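D,D-dipeptidase/D,D-carboxypeptidase (Enterococcus faecalis, PDB 4MUQ) acts as a zinc-dependent D,D-peptidase of vancomycin resistance, probably cleaving D-Ala-D-Ala and removing the terminal D-alanine of cell-wall precursors. Local coordinates at residues P70-G73 with Y74-L77; E93-T96 with R97-A101; L20-K23 with N24-L27. All blocks are in the same frame, centred on the assembly; numbering follows the deposited sequence.

In the fold
Along the chain the order is interaction 3, interaction 1, interaction 2. Interaction 1 is the end of strand 68-72, at the margin of the antiparallel sheet that also holds strands 113-118, 168-171 and 148-150, and the loop leading to helix 77-91. Interaction 2 is the short helix 93-99 and the residues just after it. Interaction 3 is a turn in the loop between strands 3-9 and 35-39. Centres of interactions 1 and 2 lie about 17 Å apart, as do those of 1 and 3; 2 and 3 about 15 Å. Interactions 1 and 2 line the inhibitor site, at phosphinyl oxygen and carboxylate respectively; interaction 3 stands back, Val21 about 8 Å from the inhibitor (nearest atoms).

Interaction 1: residues P70-G73 with Y74-L77; sequences PVSG and YRSL. With 2D8 ((2R)-3-[(R)-[(1S)-1-aminoethyl](hydroxy)phosphoryl]-2-methylpropanoic acid), chain D; LY0 ((2R)-3-[(R)-[(1R)-1-aminoethyl](hydroxy)phosphoryl]-2-methylpropanoic acid), chain C.
Ser72 holds OG trans to its backbone N (chi1 -173°), while Arg75 bends at chi3 (-65°), and these torsions bring the guanidinium back to the serine three residues earlier. Arg75 NH1 donates to Ser72 OG at 2.9 Å, almost straight (160°), with the oxygen close to the guanidinium plane. The aliphatic part of Arg75 runs alongside the same hydroxyl, its CD 3.3 Å from Ser72 OG. Between them Gly73 adopts a backbone conformation that suits a residue without a side chain, letting the chain turn sharply off strand 68-72. A water fastens this bend, accepting from Gly73 N at 2.8 Å and donating to Tyr74 O at 3.2 Å. Before the bend, Val71 and Ser72 both face Asp115, a zinc ligand, in a classic beta bulge.

The inhibitor occurs as two superposed diastereomers, and in either one the phosphinyl oxygen O31 lies at the guanidinium edge, 2.8 Å from Arg75 NH2 and 3.2 Å from Arg75 NH1. Gln80 also bonds to NH2. Serine and glutamine thus fix the rotation of a planar, fork-shaped donor. Because a phosphinate resembles a tetrahedral intermediate, this double grip is consistent with Arg75 stabilising negative charge that develops beside the zinc during hydrolysis.

Interaction 2: residues E93-T96 with R97-A101; sequences EDFT and RKYVA. With PE3 (3,6,9,12,15,18,21,24,27,30,33,36,39-tridecaoxahentetracontane-1,41-diol), chain J; LY0 ((2R)-3-[(R)-[(1R)-1-aminoethyl](hydroxy)phosphoryl]-2-methylpropanoic acid), chain C; 2D8 ((2R)-3-[(R)-[(1S)-1-aminoethyl](hydroxy)phosphoryl]-2-methylpropanoic acid), chain D; EDO (1,2-ethanediol), chain E.
Successive i to i+4 bonds make residues 93-99 a short alpha helix: Arg97 N reaches Glu93 O at 2.9 Å, and Val100 N reaches Thr96 O at the same distance as the chain leaves helical geometry. One turn apart on this helix, Phe95 and Tyr99 form an offset stack with centroids 4.6 Å apart and planes tilted by 22°. Phe95 sends its ring out trans to the backbone N (chi1 178°), whereas Tyr99 places CG beside its own N (chi1 -71°), and the two side chains cross at about a right angle. The closest tyrosine atom is CD2, which lies over the rim of one phenylalanine face, with Tyr99 CD2 3.5 Å from Phe95 CE1. Tyr99 CB adds a CH-pi contact over that ring. Two broad aromatic surfaces suit this partly exposed flank, where they cover one another.

Thr96 and Val100 pack toward helix 77-91, both on Tyr84 and beta-branched Val100 on Gln80 as well. Thr96 directs CG2 toward Val100 CB, and its hydroxyl bonds back to Gly92 O and to Ser87, so this buried polar atom is satisfied within the packing. Beyond Val100 the chain is extended and lines the inhibitor pocket: Ala101 N donates to the inhibitor carboxylate oxygen O62 at 2.9 Å, with Ala101 CB 3.5 Å from that same O62.

Interaction 3: residues L20-K23 with N24-L27; sequences LVNK and NYPL. With PE3 (3,6,9,12,15,18,21,24,27,30,33,36,39-tridecaoxahentetracontane-1,41-diol), chain H.
Segments 20-23 and 24-27 bend through a beta turn, their end-to-end directions 117° apart, with Lys23 and Asn24 at the corners. Asn22 and Tyr25 pair through their backbones in both directions: Asn22 N donates to Tyr25 O at 3.1 Å, and Tyr25 N to Asn22 O at 3.1 Å. Tyr25 O also receives a CA-H contact from Val21.

The side chain of Asn22 adds a weakly bonded Asx turn. Its CG stands between the backbone N and the carbonyl carbon (chi1 68°), which swings OD1 over the turn. There Asn22 OD1 takes weak bonds from Asn24 N at 2.8 Å and Tyr25 N at 3.0 Å, a use of the amide oxygen for which asparagine is well fitted. The amide nitrogen ND2 points the other way, to Glu188, and a water joins it to Asn24 OD1. Exposed Lys23 and Asn24 suit the corner, the polar end of Lys23 leading off it. Asn24 CB sits over the centre of one face of the Tyr25 ring, 3.6 Å above its plane, and Leu20 CD2 meets Tyr25 CD2 at 3.8 Å.

Leu20 also packs on helix 187-194 through Leu187, Glu188 and Thr191. Asn241, in the loop between strands 234-239 and 244-250, bonds to Leu20 O and Pro26 O, tying both arms of the turn to the second sheet, while Leu27 continues toward Asn104.

Interaction 1: residues P70-G73 with Y74-L77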
ATOM      1  N   PRO A  70      -2.679  -8.056 -14.341  1.00 20.81           N
ATOM      2  CA  PRO A  70      -1.691  -7.951 -13.272  1.00 16.62           C
ATOM      3  C   PRO A  70      -0.368  -8.460 -13.816  1.00 19.24           C
ATOM      4  O   PRO A  70      -0.324  -9.505 -14.469  1.00 28.14           O
ATOM      5  CB  PRO A  70      -2.250  -8.869 -12.187  1.00 18.94           C
ATOM      6  CG  PRO A  70      -3.045  -9.886 -12.924  1.00 21.68           C
ATOM      7  CD  PRO A  70      -3.613  -9.178 -14.131  1.00 26.25           C
ATOM      8  N   VAL A  71       0.684  -7.689 -13.601  1.00 13.51           N
ATOM      9  CA  VAL A  71       2.007  -7.989 -14.123  1.00 14.03           C
ATOM     10  C   VAL A  71       2.905  -8.536 -13.019  1.00 13.61           C
ATOM     11  O   VAL A  71       3.685  -9.461 -13.246  1.00 14.91           O
ATOM     12  CB  VAL A  71       2.658  -6.727 -14.769  1.00 17.86           C
ATOM     13  CG1 VAL A  71       4.113  -6.997 -15.151  1.00 21.34           C
ATOM     14  CG2 VAL A  71       1.865  -6.275 -15.981  1.00 19.73           C
ATOM     15  N   SER A  72       2.793  -7.967 -11.825  1.00 10.95           N
ATOM     16  CA  SER A  72       3.605  -8.412 -10.701  1.00 12.68           C
ATOM     17  C   SER A  72       2.895  -8.060  -9.417  1.00 10.48           C
ATOM     18  O   SER A  72       2.487  -6.912  -9.234  1.00 12.05           O
ATOM     19  CB  SER A  72       4.971  -7.725 -10.725  1.00 13.28           C
ATOM     20  OG  SER A  72       5.814  -8.273  -9.728  1.00 15.29           O
ATOM     21  N   GLY A  73       2.746  -9.040  -8.532  1.00 11.12           N
ATOM     22  CA  GLY A  73       2.146  -8.827  -7.221  1.00 10.96           C
ATOM     23  C   GLY A  73       3.147  -9.097  -6.120  1.00  9.24           C
ATOM     24  O   GLY A  73       4.166  -8.407  -6.019  1.00 10.41           O
ATOM     25  N   TYR A  74       2.863 -10.085  -5.280  1.00  9.65           N
ATOM     26  CA  TYR A  74       3.829 -10.471  -4.257  1.00 10.67           C
ATOM     27  C   TYR A  74       5.126 -10.932  -4.909  1.00 10.17           C
ATOM     28  O   TYR A  74       5.105 -11.708  -5.865  1.00 11.19           O
ATOM     29  CB  TYR A  74       3.279 -11.595  -3.384  1.00 11.43           C
ATOM     30  CG  TYR A  74       4.312 -12.098  -2.406  1.00 12.18           C
ATOM     31  CD1 TYR A  74       4.617 -11.357  -1.270  1.00 12.95           C
ATOM     32  CD2 TYR A  74       5.012 -13.264  -2.640  1.00 11.84           C
ATOM     33  CE1 TYR A  74       5.575 -11.787  -0.369  1.00 15.49           C
ATOM     34  CE2 TYR A  74       5.992 -13.709  -1.740  1.00 13.42           C
ATOM     35  CZ  TYR A  74       6.255 -12.947  -0.621  1.00 15.68           C
ATOM     36  OH  TYR A  74       7.210 -13.358   0.283  1.00 18.90           O
ATOM     37  N   ARG A  75       6.252 -10.452  -4.376  1.00 10.65           N
ATOM     38  CA  ARG A  75       7.560 -10.981  -4.754  1.00 10.68           C
ATOM     39  C   ARG A  75       8.312 -11.346  -3.496  1.00 11.62           C
ATOM     40  O   ARG A  75       8.292 -10.606  -2.502  1.00 12.62           O
ATOM     41  CB  ARG A  75       8.355  -9.966  -5.583  1.00 11.72           C
ATOM     42  CG  ARG A  75       7.597  -9.544  -6.829  1.00 12.78           C
ATOM     43  CD  ARG A  75       8.459  -8.922  -7.905  1.00 20.59           C
ATOM     44  NE  ARG A  75       9.063  -7.653  -7.513  1.00 14.38           N
ATOM     45  CZ  ARG A  75       8.773  -6.463  -8.057  1.00 11.97           C
ATOM     46  NH1 ARG A  75       7.842  -6.321  -8.993  1.00 14.65           N
ATOM     47  NH2 ARG A  75       9.413  -5.393  -7.635  1.00 13.31           N
ATOM     48  N   SER A  76       8.950 -12.503  -3.535  1.00 10.62           N
ATOM     49  CA  SER A  76       9.807 -12.955  -2.458  1.00  9.95           C
ATOM     50  C   SER A  76      11.134 -12.215  -2.505  1.00 10.04           C
ATOM     51  O   SER A  76      11.456 -11.536  -3.478  1.00 10.15           O
ATOM     52  CB  SER A  76      10.093 -14.432  -2.626  1.00 13.70           C
ATOM     53  OG  SER A  76      10.825 -14.658  -3.824  1.00 12.48           O
ATOM     54  N   LEU A  77      11.931 -12.398  -1.460  1.00 10.68           N
ATOM     55  CA  LEU A  77      13.247 -11.776  -1.409  1.00  9.78           C
ATOM     56  C   LEU A  77      14.148 -12.238  -2.558  1.00  9.61           C
ATOM     57  O   LEU A  77      14.837 -11.423  -3.182  1.00 10.56           O
ATOM     58  CB  LEU A  77      13.909 -12.101  -0.071  1.00 10.00           C
ATOM     59  CG  LEU A  77      15.349 -11.602   0.072  1.00 10.11           C
ATOM     60  CD1 LEU A  77      15.413 -10.084   0.009  1.00 13.49           C
ATOM     61  CD2 LEU A  77      15.943 -12.109   1.377  1.00 12.84           C
TER
HETATM   62  C4  2D8 D 303       9.701  -0.925  -8.634  0.50 14.51           C
HETATM   63  C5  2D8 D 303       9.424  -0.877  -7.166  0.50 11.43           C
HETATM   64  C6  2D8 D 303       9.937  -2.144  -6.497  0.50 17.69           C
HETATM   65  C7  2D8 D 303      10.075   0.373  -6.603  0.50 16.13           C
HETATM   66  N1  2D8 D 303       8.387  -3.021 -11.988  0.50 16.78           N
HETATM   67  P   2D8 D 303       8.516  -1.913  -9.589  0.50  5.77           P
HETATM   68  C1  2D8 D 303      10.446  -3.307 -10.713  0.50 23.25           C
HETATM   69  C2  2D8 D 303       9.320  -2.389 -11.146  0.50  9.95           C
HETATM   70  O31 2D8 D 303       8.151  -3.158  -8.749  0.50 51.75           O
HETATM   71  O32 2D8 D 303       7.176  -1.175  -9.907  0.50 42.59           O
HETATM   72  O61 2D8 D 303       9.316  -2.541  -5.526  0.50  5.05           O
HETATM   73  O62 2D8 D 303      10.946  -2.680  -6.924  0.50 27.78           O
HETATM   74  P   LY0 C 302       8.516  -1.920  -9.592  0.50 38.18           P
HETATM   75  C1  LY0 C 302      10.457  -3.318 -10.682  0.50 15.46           C
HETATM   76  N1  LY0 C 302       9.798  -1.415 -11.872  0.50 13.59           N
HETATM   77  C2  LY0 C 302       9.269  -2.498 -11.143  0.50 37.53           C
HETATM   78  C4  LY0 C 302       9.706  -0.932  -8.641  0.50 14.68           C
HETATM   79  C5  LY0 C 302       9.425  -0.879  -7.170  0.50  9.33           C
HETATM   80  C6  LY0 C 302       9.937  -2.143  -6.498  0.50  8.65           C
HETATM   81  C7  LY0 C 302      10.075   0.372  -6.605  0.50  8.72           C
HETATM   82  O31 LY0 C 302       8.137  -3.151  -8.738  0.50  9.88           O
HETATM   83  O32 LY0 C 302       7.178  -1.175  -9.905  0.50  5.61           O
HETATM   84  O61 LY0 C 302       9.316  -2.541  -5.526  0.50 28.15           O
HETATM   85  O62 LY0 C 302      10.946  -2.680  -6.924  0.50  5.57           O
HETATM   86  O   HOH W   1       4.026 -11.510  -8.917  1.00 18.53           O

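Interaction 2: residues E93-T96 with R97-A101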
ATOM      1  N   GLU A  93      23.357   0.759 -13.459  1.00 16.10           N
ATOM      2  CA  GLU A  93      23.204   1.142 -12.066  1.00 15.14           C
ATOM      3  C   GLU A  93      22.233   2.313 -11.846  1.00 13.95           C
ATOM      4  O   GLU A  93      21.385   2.278 -10.940  1.00 13.75           O
ATOM      5  CB  GLU A  93      24.607   1.479 -11.564  1.00 25.03           C
ATOM      6  CG  GLU A  93      24.751   1.998 -10.168  1.00 44.55           C
ATOM      7  CD  GLU A  93      26.220   2.035  -9.763  1.00 39.44           C
ATOM      8  OE1 GLU A  93      27.079   2.159 -10.670  1.00 38.87           O
ATOM      9  OE2 GLU A  93      26.508   1.925  -8.551  1.00 41.94           O
ATOM     10  N   ASP A  94      22.341   3.352 -12.670  1.00 14.13           N
ATOM     11  CA  ASP A  94      21.488   4.524 -12.483  1.00 13.58           C
ATOM     12  C   ASP A  94      20.007   4.192 -12.676  1.00 14.61           C
ATOM     13  O   ASP A  94      19.153   4.569 -11.867  1.00 13.76           O
ATOM     14  CB  ASP A  94      21.871   5.632 -13.458  1.00 18.44           C
ATOM     15  CG  ASP A  94      23.223   6.236 -13.165  1.00 30.36           C
ATOM     16  OD1 ASP A  94      23.724   6.055 -12.033  1.00 40.30           O
ATOM     17  OD2 ASP A  94      23.775   6.904 -14.066  1.00 38.32           O
ATOM     18  N   PHE A  95      19.706   3.488 -13.764  1.00 11.78           N
ATOM     19  CA  PHE A  95      18.337   3.069 -14.024  1.00 11.12           C
ATOM     20  C   PHE A  95      17.812   2.190 -12.897  1.00 10.19           C
ATOM     21  O   PHE A  95      16.693   2.370 -12.417  1.00 10.24           O
ATOM     22  CB  PHE A  95      18.230   2.337 -15.371  1.00 11.51           C
ATOM     23  CG  PHE A  95      16.838   1.830 -15.675  1.00 10.97           C
ATOM     24  CD1 PHE A  95      15.963   2.592 -16.450  1.00 11.54           C
ATOM     25  CD2 PHE A  95      16.402   0.605 -15.183  1.00 10.34           C
ATOM     26  CE1 PHE A  95      14.675   2.136 -16.703  1.00 12.91           C
ATOM     27  CE2 PHE A  95      15.133   0.142 -15.427  1.00 11.75           C
ATOM     28  CZ  PHE A  95      14.263   0.907 -16.195  1.00 13.22           C
ATOM     29  N   THR A  96      18.616   1.211 -12.503  1.00  9.74           N
ATOM     30  CA  THR A  96      18.192   0.273 -11.477  1.00  8.87           C
ATOM     31  C   THR A  96      17.887   0.968 -10.151  1.00  9.70           C
ATOM     32  O   THR A  96      16.877   0.678  -9.523  1.00 10.28           O
ATOM     33  CB  THR A  96      19.250  -0.797 -11.287  1.00  9.55           C
ATOM     34  OG1 THR A  96      19.474  -1.442 -12.547  1.00 11.29           O
ATOM     35  CG2 THR A  96      18.808  -1.828 -10.260  1.00 10.97           C
ATOM     36  N   ARG A  97      18.744   1.892  -9.745  1.00 10.63           N
ATOM     37  CA  ARG A  97      18.511   2.616  -8.499  0.50 12.18           C
ATOM     38  C   ARG A  97      17.203   3.402  -8.526  1.00 13.16           C
ATOM     39  O   ARG A  97      16.557   3.572  -7.493  1.00 13.14           O
ATOM     40  CB  ARG A  97      19.670   3.556  -8.199  0.50 14.23           C
ATOM     41  CG  ARG A  97      20.868   2.891  -7.553  0.50 24.72           C
ATOM     42  CD  ARG A  97      21.992   3.897  -7.331  0.50 34.63           C
ATOM     43  NE  ARG A  97      21.592   5.019  -6.484  0.50 32.10           N
ATOM     44  CZ  ARG A  97      21.193   6.207  -6.938  0.50 31.16           C
ATOM     45  NH1 ARG A  97      21.130   6.441  -8.244  0.50 26.56           N
ATOM     46  NH2 ARG A  97      20.853   7.162  -6.084  0.50 36.64           N
ATOM     47  N   LYS A  98      16.809   3.866  -9.710  1.00 11.41           N
ATOM     48  CA  LYS A  98      15.606   4.679  -9.872  1.00 10.68           C
ATOM     49  C   LYS A  98      14.319   3.883 -10.063  1.00 10.32           C
ATOM     50  O   LYS A  98      13.226   4.376  -9.757  1.00 13.15           O
ATOM     51  CB  LYS A  98      15.787   5.654 -11.042  1.00 13.19           C
ATOM     52  CG  LYS A  98      16.853   6.724 -10.799  1.00 14.67           C
ATOM     53  CD  LYS A  98      17.009   7.650 -12.006  1.00 15.92           C
ATOM     54  CE  LYS A  98      17.909   8.838 -11.683  1.00 25.99           C
ATOM     55  NZ  LYS A  98      17.202   9.800 -10.792  1.00 40.34           N
ATOM     56  N   TYR A  99      14.430   2.670 -10.576  1.00  9.92           N
ATOM     57  CA  TYR A  99      13.255   1.885 -10.953  1.00 11.38           C
ATOM     58  C   TYR A  99      13.116   0.518 -10.284  1.00 14.44           C
ATOM     59  O   TYR A  99      12.180  -0.232 -10.592  1.00 18.10           O
ATOM     60  CB  TYR A  99      13.209   1.707 -12.476  1.00  9.79           C
ATOM     61  CG  TYR A  99      12.865   2.967 -13.217  1.00  9.35           C
ATOM     62  CD1 TYR A  99      11.537   3.366 -13.369  1.00 10.41           C
ATOM     63  CD2 TYR A  99      13.851   3.783 -13.758  1.00 10.38           C
ATOM     64  CE1 TYR A  99      11.212   4.528 -14.060  1.00 10.59           C
ATOM     65  CE2 TYR A  99      13.529   4.961 -14.440  1.00 10.91           C
ATOM     66  CZ  TYR A  99      12.213   5.328 -14.582  1.00 10.96           C
ATOM     67  OH  TYR A  99      11.903   6.484 -15.254  1.00 12.05           O
ATOM     68  N   VAL A 100      14.062   0.145  -9.427  1.00 10.57           N
ATOM     69  CA  VAL A 100      13.945  -1.128  -8.732  1.00 11.43           C
ATOM     70  C   VAL A 100      14.290  -0.908  -7.262  1.00  9.93           C
ATOM     71  O   VAL A 100      15.388  -0.449  -6.943  1.00 11.29           O
ATOM     72  CB  VAL A 100      14.875  -2.215  -9.313  1.00  9.87           C
ATOM     73  CG1 VAL A 100      14.556  -3.536  -8.651  1.00 12.06           C
ATOM     74  CG2 VAL A 100      14.717  -2.334 -10.841  1.00 11.52           C
ATOM     75  N   ALA A 101      13.373  -1.241  -6.354  1.00  9.16           N
ATOM     76  CA  ALA A 101      13.692  -1.134  -4.942  1.00  9.19           C
ATOM     77  C   ALA A 101      14.790  -2.120  -4.528  1.00  8.86           C
ATOM     78  O   ALA A 101      14.897  -3.215  -5.076  1.00  9.42           O
ATOM     79  CB  ALA A 101      12.446  -1.364  -4.094  1.00 11.25           C
TER
HETATM   80  O40 PE3 J 309      24.249   3.230 -14.493  1.00 45.72           O
HETATM   81  C39 PE3 J 309      24.531   4.125 -15.573  1.00 46.45           C
HETATM   82  C38 PE3 J 309      25.634   3.673 -16.534  1.00 47.52           C
HETATM   83  O37 PE3 J 309      25.472   2.430 -17.269  1.00 48.01           O
HETATM   84  C36 PE3 J 309      24.282   2.424 -18.075  1.00 48.69           C
HETATM   85  C35 PE3 J 309      24.063   1.244 -19.045  1.00 48.62           C
HETATM   86  O34 PE3 J 309      23.977  -0.150 -18.656  1.00 49.52           O
HETATM   87  C33 PE3 J 309      25.194  -0.682 -18.126  1.00 48.81           C
HETATM   88  C32 PE3 J 309      24.903  -2.135 -17.808  1.00 48.22           C
HETATM   89  O31 PE3 J 309      24.512  -2.756 -19.043  1.00 49.25           O
HETATM   90  P   LY0 C 302       8.516  -1.920  -9.592  0.50 38.18           P
HETATM   91  C1  LY0 C 302      10.457  -3.318 -10.682  0.50 15.46           C
HETATM   92  N1  LY0 C 302       9.798  -1.415 -11.872  0.50 13.59           N
HETATM   93  C2  LY0 C 302       9.269  -2.498 -11.143  0.50 37.53           C
HETATM   94  C4  LY0 C 302       9.706  -0.932  -8.641  0.50 14.68           C
HETATM   95  C5  LY0 C 302       9.425  -0.879  -7.170  0.50  9.33           C
HETATM   96  C6  LY0 C 302       9.937  -2.143  -6.498  0.50  8.65           C
HETATM   97  C7  LY0 C 302      10.075   0.372  -6.605  0.50  8.72           C
HETATM   98  O31 LY0 C 302       8.137  -3.151  -8.738  0.50  9.88           O
HETATM   99  O32 LY0 C 302       7.178  -1.175  -9.905  0.50  5.61           O
HETATM  100  O61 LY0 C 302       9.316  -2.541  -5.526  0.50 28.15           O
HETATM  101  O62 LY0 C 302      10.946  -2.680  -6.924  0.50  5.57           O
HETATM  102  C4  2D8 D 303       9.701  -0.925  -8.634  0.50 14.51           C
HETATM  103  C5  2D8 D 303       9.424  -0.877  -7.166  0.50 11.43           C
HETATM  104  C6  2D8 D 303       9.937  -2.144  -6.497  0.50 17.69           C
HETATM  105  C7  2D8 D 303      10.075   0.373  -6.603  0.50 16.13           C
HETATM  106  N1  2D8 D 303       8.387  -3.021 -11.988  0.50 16.78           N
HETATM  107  P   2D8 D 303       8.516  -1.913  -9.589  0.50  5.77           P
HETATM  108  C1  2D8 D 303      10.446  -3.307 -10.713  0.50 23.25           C
HETATM  109  C2  2D8 D 303       9.320  -2.389 -11.146  0.50  9.95           C
HETATM  110  O31 2D8 D 303       8.151  -3.158  -8.749  0.50 51.75           O
HETATM  111  O32 2D8 D 303       7.176  -1.175  -9.907  0.50 42.59           O
HETATM  112  O61 2D8 D 303       9.316  -2.541  -5.526  0.50  5.05           O
HETATM  113  O62 2D8 D 303      10.946  -2.680  -6.924  0.50 27.78           O
HETATM  114  C1  EDO E 304      14.874   9.722  -7.305  1.00 35.93           C
HETATM  115  O1  EDO E 304      16.215   9.231  -7.428  1.00 71.60           O
HETATM  116  C2  EDO E 304      13.991   9.009  -8.325  1.00 34.63           C
HETATM  117  O2  EDO E 304      14.226   9.457  -9.672  1.00 22.68           O
HETATM  118  O   HOH W   2      23.736   5.231  -9.641  1.00 50.85           O

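Interaction 3: residues L20-K23 with N24-L27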
ATOM      1  N   LEU A  20       5.283   1.924   5.941  1.00  9.95           N
ATOM      2  CA  LEU A  20       6.091   2.680   4.999  1.00  9.64           C
ATOM      3  C   LEU A  20       7.381   1.915   4.721  1.00  8.73           C
ATOM      4  O   LEU A  20       8.242   1.795   5.600  1.00 11.00           O
ATOM      5  CB  LEU A  20       6.411   4.065   5.560  1.00 10.42           C
ATOM      6  CG  LEU A  20       7.300   4.929   4.659  1.00 10.58           C
ATOM      7  CD1 LEU A  20       6.655   5.151   3.291  1.00 13.96           C
ATOM      8  CD2 LEU A  20       7.575   6.257   5.312  1.00 11.54           C
ATOM      9  N   VAL A  21       7.503   1.371   3.510  1.00  9.62           N
ATOM     10  CA  VAL A  21       8.657   0.567   3.118  1.00  9.47           C
ATOM     11  C   VAL A  21       9.368   1.305   1.997  1.00  9.31           C
ATOM     12  O   VAL A  21       8.781   1.552   0.939  1.00 10.29           O
ATOM     13  CB  VAL A  21       8.232  -0.821   2.606  1.00 10.14           C
ATOM     14  CG1 VAL A  21       9.453  -1.645   2.193  1.00 10.55           C
ATOM     15  CG2 VAL A  21       7.439  -1.554   3.681  1.00 13.25           C
ATOM     16  N   ASN A  22      10.595   1.732   2.250  1.00  8.86           N
ATOM     17  CA  ASN A  22      11.355   2.488   1.256  1.00  8.47           C
ATOM     18  C   ASN A  22      12.844   2.348   1.562  1.00 10.83           C
ATOM     19  O   ASN A  22      13.229   1.513   2.397  1.00 10.29           O
ATOM     20  CB  ASN A  22      10.860   3.947   1.150  1.00  9.36           C
ATOM     21  CG  ASN A  22      11.144   4.775   2.392  1.00 10.69           C
ATOM     22  OD1 ASN A  22      11.971   4.408   3.231  1.00 10.84           O
ATOM     23  ND2 ASN A  22      10.477   5.909   2.501  1.00 10.68           N
ATOM     24  N   LYS A  23      13.692   3.138   0.911  1.00 10.41           N
ATOM     25  CA  LYS A  23      15.132   3.012   1.117  0.52 11.48           C
ATOM     26  C   LYS A  23      15.506   3.220   2.583  1.00 12.08           C
ATOM     27  O   LYS A  23      16.398   2.551   3.102  1.00 13.63           O
ATOM     28  CB  LYS A  23      15.907   3.994   0.237  0.52 13.74           C
ATOM     29  CG  LYS A  23      17.417   3.856   0.357  0.52 22.43           C
ATOM     30  CD  LYS A  23      18.141   4.923  -0.450  0.52 34.13           C
ATOM     31  CE  LYS A  23      19.651   4.772  -0.330  0.52 33.51           C
ATOM     32  NZ  LYS A  23      20.370   5.940  -0.912  0.52 32.24           N
ATOM     33  N   ASN A  24      14.807   4.130   3.248  1.00 11.59           N
ATOM     34  CA  ASN A  24      15.071   4.444   4.652  1.00 13.32           C
ATOM     35  C   ASN A  24      14.567   3.378   5.612  1.00 12.31           C
ATOM     36  O   ASN A  24      15.156   3.169   6.671  1.00 15.63           O
ATOM     37  CB  ASN A  24      14.432   5.781   5.026  1.00 12.29           C
ATOM     38  CG  ASN A  24      15.041   6.948   4.291  1.00 14.96           C
ATOM     39  OD1 ASN A  24      14.344   7.910   3.945  1.00 17.99           O
ATOM     40  ND2 ASN A  24      16.335   6.883   4.054  1.00 15.69           N
ATOM     41  N   TYR A  25      13.471   2.719   5.247  1.00 10.57           N
ATOM     42  CA  TYR A  25      12.743   1.877   6.186  1.00 11.34           C
ATOM     43  C   TYR A  25      12.489   0.505   5.583  1.00 10.80           C
ATOM     44  O   TYR A  25      11.531   0.321   4.831  1.00 10.56           O
ATOM     45  CB  TYR A  25      11.414   2.539   6.563  1.00 10.46           C
ATOM     46  CG  TYR A  25      11.561   3.968   7.045  1.00 11.09           C
ATOM     47  CD1 TYR A  25      12.255   4.264   8.210  1.00 12.22           C
ATOM     48  CD2 TYR A  25      11.004   5.018   6.329  1.00 10.85           C
ATOM     49  CE1 TYR A  25      12.394   5.574   8.650  1.00 13.36           C
ATOM     50  CE2 TYR A  25      11.138   6.330   6.760  1.00 13.53           C
ATOM     51  CZ  TYR A  25      11.843   6.595   7.907  1.00 11.44           C
ATOM     52  OH  TYR A  25      11.970   7.895   8.359  1.00 14.49           O
ATOM     53  N   PRO A  26      13.330  -0.469   5.937  1.00 10.43           N
ATOM     54  CA  PRO A  26      13.204  -1.791   5.311  1.00 10.93           C
ATOM     55  C   PRO A  26      12.034  -2.604   5.862  1.00 11.70           C
ATOM     56  O   PRO A  26      11.474  -2.301   6.919  1.00 11.21           O
ATOM     57  CB  PRO A  26      14.525  -2.465   5.681  1.00 12.90           C
ATOM     58  CG  PRO A  26      14.862  -1.878   7.024  1.00 14.99           C
ATOM     59  CD  PRO A  26      14.456  -0.415   6.889  1.00 12.90           C
ATOM     60  N   LEU A  27      11.654  -3.636   5.119  1.00 12.63           N
ATOM     61  CA  LEU A  27      10.745  -4.657   5.628  1.00 12.67           C
ATOM     62  C   LEU A  27      11.488  -5.435   6.703  1.00 18.55           C
ATOM     63  O   LEU A  27      12.635  -5.851   6.494  1.00 21.29           O
ATOM     64  CB  LEU A  27      10.325  -5.582   4.479  1.00 17.66           C
ATOM     65  CG  LEU A  27       9.206  -6.604   4.706  1.00 19.68           C
ATOM     66  CD1 LEU A  27       7.869  -5.921   4.963  1.00 21.88           C
ATOM     67  CD2 LEU A  27       9.093  -7.508   3.496  1.00 38.73           C
TER
HETATM   68  O43 PE3 H 307      16.102  10.700   2.637  1.00 46.13           O
HETATM   69  C42 PE3 H 307      15.074  10.144   1.813  1.00 46.88           C
HETATM   70  C41 PE3 H 307      15.527   9.966   0.353  1.00 47.06           C
HETATM   71  O40 PE3 H 307      14.406   9.379  -0.352  1.00 47.71           O
HETATM   72  C39 PE3 H 307      14.200   8.179   0.392  1.00 46.01           C
HETATM   73  C38 PE3 H 307      13.091   7.241   0.064  1.00 44.59           C
HETATM   74  O37 PE3 H 307      13.304   6.252   1.077  1.00 42.89           O
HETATM   75  O   HOH W   3      11.436   8.375   4.096  1.00 13.57           O